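Local atomic coordinates of chemotaxis transducer (Pseudomonas aeruginosa, PDB entry 6GCV), a protein that probably senses nitrate by binding it directly in its PilJ-type ligand-binding domain, as a chemoreceptor that guides bacterial chemotaxis. Residues A[77-85]-A[129-137]. Numbering follows the deposited sequence. Where two conformers were deposited one is given.
Sequences MGAPEIAAQ and LVSLMSARA
Gln85 passes its aliphatic stem over Leu129, CG 3.8 Å from Leu129 CB, and the bend at chi2 (64°) carries the flat amide along helix 112-137, its NE2 side turned to the backbone at Leu129 and neither face stacked on residues 129-137; NE2 is hydrogen-bonded to Glu125 OE1. In one of two conformers of Glu81, a water donates to both Glu81 OE2 and Leu132 O, the latter at 2.8 Å; the second conformer makes this bridge doubtful. Ile82 is a knob in a hole made by Leu129, Leu132, Met133 and Arg136; its CG2 branch lies 3.9 Å from Met133 CG, while CD1 reaches Arg136 CB, also at 3.9 Å. Leu132 answers from the other helix, CD1 lying 3.6 Å from Gln85 CB. From the loop ahead of helix 80-103, Met77 sets SD 3.8 Å from Met133 CE; its turn at chi3 (76°) brings CE against Met133 O and Arg136 CG. The helix segments run nearly antiparallel, at 163° with axes 9.7 Å apart, pairing the start of helix 80-103 with the end of helix 112-137 in a four-helix bundle. Helix 18-42 packs on Met133 through Thr20, Ile21 and Ala24, and Asn22 of the second subunit packs against Val130.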
ATOM      1  N   MET A  77     -19.124   9.638  -0.063  1.00 27.68           N
ATOM      2  CA  MET A  77     -19.025  10.654   0.948  1.00 25.75           C
ATOM      3  C   MET A  77     -19.014  11.989   0.240  1.00 28.83           C
ATOM      4  O   MET A  77     -18.058  12.332  -0.453  1.00 27.90           O
ATOM      5  CB  MET A  77     -17.787  10.467   1.807  1.00 25.48           C
ATOM      6  CG  MET A  77     -17.737   9.143   2.538  1.00 25.54           C
ATOM      7  SD  MET A  77     -16.315   8.981   3.689  1.00 27.67           S
ATOM      8  CE  MET A  77     -16.891  10.007   5.050  1.00 26.44           C
ATOM      9  N   GLY A  78     -20.119  12.714   0.381  1.00 30.73           N
ATOM     10  CA  GLY A  78     -20.358  13.932  -0.387  1.00 32.76           C
ATOM     11  C   GLY A  78     -19.812  15.218   0.229  1.00 33.18           C
ATOM     12  O   GLY A  78     -19.933  16.270  -0.366  1.00 36.44           O
ATOM     13  N   ALA A  79     -19.212  15.138   1.414  1.00 32.32           N
ATOM     14  CA  ALA A  79     -18.655  16.301   2.067  1.00 33.98           C
ATOM     15  C   ALA A  79     -17.756  17.045   1.108  1.00 30.50           C
ATOM     16  O   ALA A  79     -16.918  16.424   0.479  1.00 29.35           O
ATOM     17  CB  ALA A  79     -17.866  15.894   3.304  1.00 34.70           C
ATOM     18  N   PRO A  80     -17.880  18.384   1.035  1.00 30.27           N
ATOM     19  CA  PRO A  80     -17.104  19.084   0.008  1.00 30.26           C
ATOM     20  C   PRO A  80     -15.592  18.900   0.099  1.00 30.05           C
ATOM     21  O   PRO A  80     -14.937  18.803  -0.916  1.00 28.23           O
ATOM     22  CB  PRO A  80     -17.485  20.558   0.210  1.00 31.27           C
ATOM     23  CG  PRO A  80     -18.787  20.514   0.905  1.00 31.23           C
ATOM     24  CD  PRO A  80     -18.774  19.295   1.768  1.00 32.71           C
ATOM     25  N   GLU A  81     -15.039  18.865   1.312  1.00 28.50           N
ATOM     26  CA  GLU A  81     -13.594  18.699   1.464  0.68 30.13           C
ATOM     27  C   GLU A  81     -13.131  17.322   1.007  1.00 27.90           C
ATOM     28  O   GLU A  81     -11.996  17.183   0.512  1.00 27.86           O
ATOM     29  CB  GLU A  81     -13.115  19.001   2.898  0.68 32.88           C
ATOM     30  CG  GLU A  81     -13.357  17.947   3.971  0.68 34.17           C
ATOM     31  CD  GLU A  81     -14.781  17.875   4.518  0.68 37.22           C
ATOM     32  OE1 GLU A  81     -15.653  18.674   4.086  0.68 37.64           O
ATOM     33  OE2 GLU A  81     -15.023  16.997   5.400  0.68 40.03           O
ATOM     34  N   ILE A  82     -13.992  16.306   1.161  1.00 25.53           N
ATOM     35  CA  ILE A  82     -13.634  14.947   0.758  1.00 25.07           C
ATOM     36  C   ILE A  82     -13.730  14.859  -0.763  1.00 23.58           C
ATOM     37  O   ILE A  82     -12.815  14.379  -1.404  1.00 22.56           O
ATOM     38  CB  ILE A  82     -14.505  13.884   1.447  1.00 25.27           C
ATOM     39  CG1 ILE A  82     -14.267  13.915   2.976  1.00 27.32           C
ATOM     40  CG2 ILE A  82     -14.149  12.499   0.919  1.00 25.59           C
ATOM     41  CD1 ILE A  82     -15.183  12.982   3.769  1.00 28.22           C
ATOM     42  N   ALA A  83     -14.804  15.370  -1.340  1.00 24.53           N
ATOM     43  CA  ALA A  83     -14.939  15.427  -2.800  1.00 24.14           C
ATOM     44  C   ALA A  83     -13.788  16.200  -3.425  1.00 24.52           C
ATOM     45  O   ALA A  83     -13.248  15.770  -4.426  1.00 24.94           O
ATOM     46  CB  ALA A  83     -16.287  16.045  -3.189  1.00 24.45           C
ATOM     47  N   ALA A  84     -13.386  17.316  -2.830  1.00 24.44           N
ATOM     48  CA  ALA A  84     -12.268  18.118  -3.351  1.00 23.27           C
ATOM     49  C   ALA A  84     -10.964  17.328  -3.307  1.00 23.71           C
ATOM     50  O   ALA A  84     -10.178  17.393  -4.250  1.00 23.34           O
ATOM     51  CB  ALA A  84     -12.126  19.431  -2.591  1.00 26.05           C
ATOM     52  N   GLN A  85     -10.729  16.584  -2.226  1.00 21.84           N
ATOM     53  CA  GLN A  85      -9.531  15.756  -2.143  1.00 22.13           C
ATOM     54  C   GLN A  85      -9.556  14.614  -3.163  1.00 20.77           C
ATOM     55  O   GLN A  85      -8.505  14.297  -3.740  1.00 21.76           O
ATOM     56  CB  GLN A  85      -9.299  15.249  -0.735  1.00 21.05           C
ATOM     57  CG  GLN A  85      -7.978  14.488  -0.533  1.00 21.48           C
ATOM     58  CD  GLN A  85      -6.731  15.341  -0.753  1.00 22.49           C
ATOM     59  OE1 GLN A  85      -6.793  16.570  -0.791  1.00 24.74           O
ATOM     60  NE2 GLN A  85      -5.580  14.683  -0.941  1.00 22.91           N
ATOM     61  N   LEU A 129      -6.527  11.740   1.850  1.00 19.84           N
ATOM     62  CA  LEU A 129      -7.921  11.363   1.588  1.00 20.21           C
ATOM     63  C   LEU A 129      -8.453  10.454   2.679  1.00 19.45           C
ATOM     64  O   LEU A 129      -9.549  10.697   3.218  1.00 20.68           O
ATOM     65  CB  LEU A 129      -8.079  10.729   0.203  1.00 19.48           C
ATOM     66  CG  LEU A 129      -9.480  10.210  -0.151  1.00 20.69           C
ATOM     67  CD1 LEU A 129     -10.494  11.324  -0.162  1.00 22.39           C
ATOM     68  CD2 LEU A 129      -9.482   9.455  -1.471  1.00 22.15           C
ATOM     69  N   VAL A 130      -7.685   9.419   3.020  1.00 18.65           N
ATOM     70  CA  VAL A 130      -8.070   8.519   4.101  1.00 19.79           C
ATOM     71  C   VAL A 130      -8.289   9.296   5.399  1.00 19.22           C
ATOM     72  O   VAL A 130      -9.270   9.094   6.101  1.00 20.54           O
ATOM     73  CB  VAL A 130      -6.995   7.406   4.322  1.00 19.80           C
ATOM     74  CG1 VAL A 130      -7.259   6.606   5.595  1.00 21.97           C
ATOM     75  CG2 VAL A 130      -6.963   6.492   3.116  1.00 21.07           C
ATOM     76  N   SER A 131      -7.373  10.186   5.718  1.00 20.49           N
ATOM     77  CA  SER A 131      -7.477  10.985   6.948  0.73 22.55           C
ATOM     78  C   SER A 131      -8.752  11.811   6.967  1.00 21.31           C
ATOM     79  O   SER A 131      -9.446  11.873   7.997  1.00 22.44           O
ATOM     80  CB  SER A 131      -6.281  11.912   7.075  0.73 24.00           C
ATOM     81  OG  SER A 131      -5.096  11.167   7.313  0.73 28.33           O
ATOM     82  N   LEU A 132      -9.065  12.465   5.858  1.00 20.86           N
ATOM     83  CA  LEU A 132     -10.293  13.278   5.815  1.00 22.26           C
ATOM     84  C   LEU A 132     -11.539  12.411   5.969  1.00 21.55           C
ATOM     85  O   LEU A 132     -12.517  12.794   6.642  1.00 25.14           O
ATOM     86  CB  LEU A 132     -10.366  14.052   4.503  1.00 23.81           C
ATOM     87  CG  LEU A 132      -9.338  15.160   4.326  1.00 26.59           C
ATOM     88  CD1 LEU A 132      -9.425  15.657   2.888  1.00 27.33           C
ATOM     89  CD2 LEU A 132      -9.565  16.310   5.279  1.00 32.58           C
ATOM     90  N   MET A 133     -11.530  11.261   5.310  1.00 20.19           N
ATOM     91  CA  MET A 133     -12.666  10.321   5.408  1.00 20.63           C
ATOM     92  C   MET A 133     -12.859   9.839   6.830  1.00 20.92           C
ATOM     93  O   MET A 133     -13.983   9.839   7.336  1.00 23.77           O
ATOM     94  CB  MET A 133     -12.491   9.150   4.461  1.00 19.96           C
ATOM     95  CG  MET A 133     -12.633   9.546   2.999  1.00 19.73           C
ATOM     96  SD  MET A 133     -12.182   8.202   1.869  1.00 20.67           S
ATOM     97  CE  MET A 133     -13.467   7.016   2.210  1.00 21.23           C
ATOM     98  N   SER A 134     -11.755   9.492   7.489  1.00 21.59           N
ATOM     99  CA  SER A 134     -11.833   8.998   8.852  1.00 24.46           C
ATOM    100  C   SER A 134     -12.275  10.084   9.817  1.00 25.48           C
ATOM    101  O   SER A 134     -13.032   9.828  10.733  1.00 28.61           O
ATOM    102  CB  SER A 134     -10.489   8.426   9.283  1.00 25.93           C
ATOM    103  OG  SER A 134     -10.271   7.255   8.574  1.00 29.81           O
ATOM    104  N   ALA A 135     -11.810  11.306   9.597  1.00 24.90           N
ATOM    105  CA  ALA A 135     -12.202  12.410  10.466  1.00 28.62           C
ATOM    106  C   ALA A 135     -13.729  12.600  10.460  1.00 32.70           C
ATOM    107  O   ALA A 135     -14.309  12.821  11.431  1.00 42.75           O
ATOM    108  CB  ALA A 135     -11.513  13.698  10.055  1.00 30.07           C
ATOM    109  N   ARG A 136     -14.247  12.488   9.201  1.00 32.74           N
ATOM    110  CA  ARG A 136     -15.709  12.704   9.067  0.50 31.30           C
ATOM    111  C   ARG A 136     -16.473  11.511   9.624  1.00 31.60           C
ATOM    112  O   ARG A 136     -17.500  11.679  10.265  1.00 34.14           O
ATOM    113  CB  ARG A 136     -16.069  12.892   7.587  0.50 30.14           C
ATOM    114  CG  ARG A 136     -17.547  13.011   7.255  0.50 33.21           C
ATOM    115  CD  ARG A 136     -18.338  13.933   8.160  0.50 34.31           C
ATOM    116  NE  ARG A 136     -19.686  14.059   7.633  0.50 36.90           N
ATOM    117  CZ  ARG A 136     -20.674  13.234   7.935  0.50 37.95           C
ATOM    118  NH1 ARG A 136     -20.473  12.275   8.823  0.50 36.08           N
ATOM    119  NH2 ARG A 136     -21.866  13.406   7.385  0.50 43.45           N
ATOM    120  N   ALA A 137     -15.970  10.308   9.373  1.00 31.76           N
ATOM    121  CA  ALA A 137     -16.669   9.089   9.759  1.00 34.46           C
ATOM    122  C   ALA A 137     -16.616   8.796  11.259  1.00 33.60           C
ATOM    123  O   ALA A 137     -17.546   8.262  11.806  1.00 38.14           O
ATOM    124  CB  ALA A 137     -16.096   7.914   8.981  1.00 35.73           C
TER
HETATM  125  O   HOH W   1     -13.189  15.398   7.417  1.00 43.36           O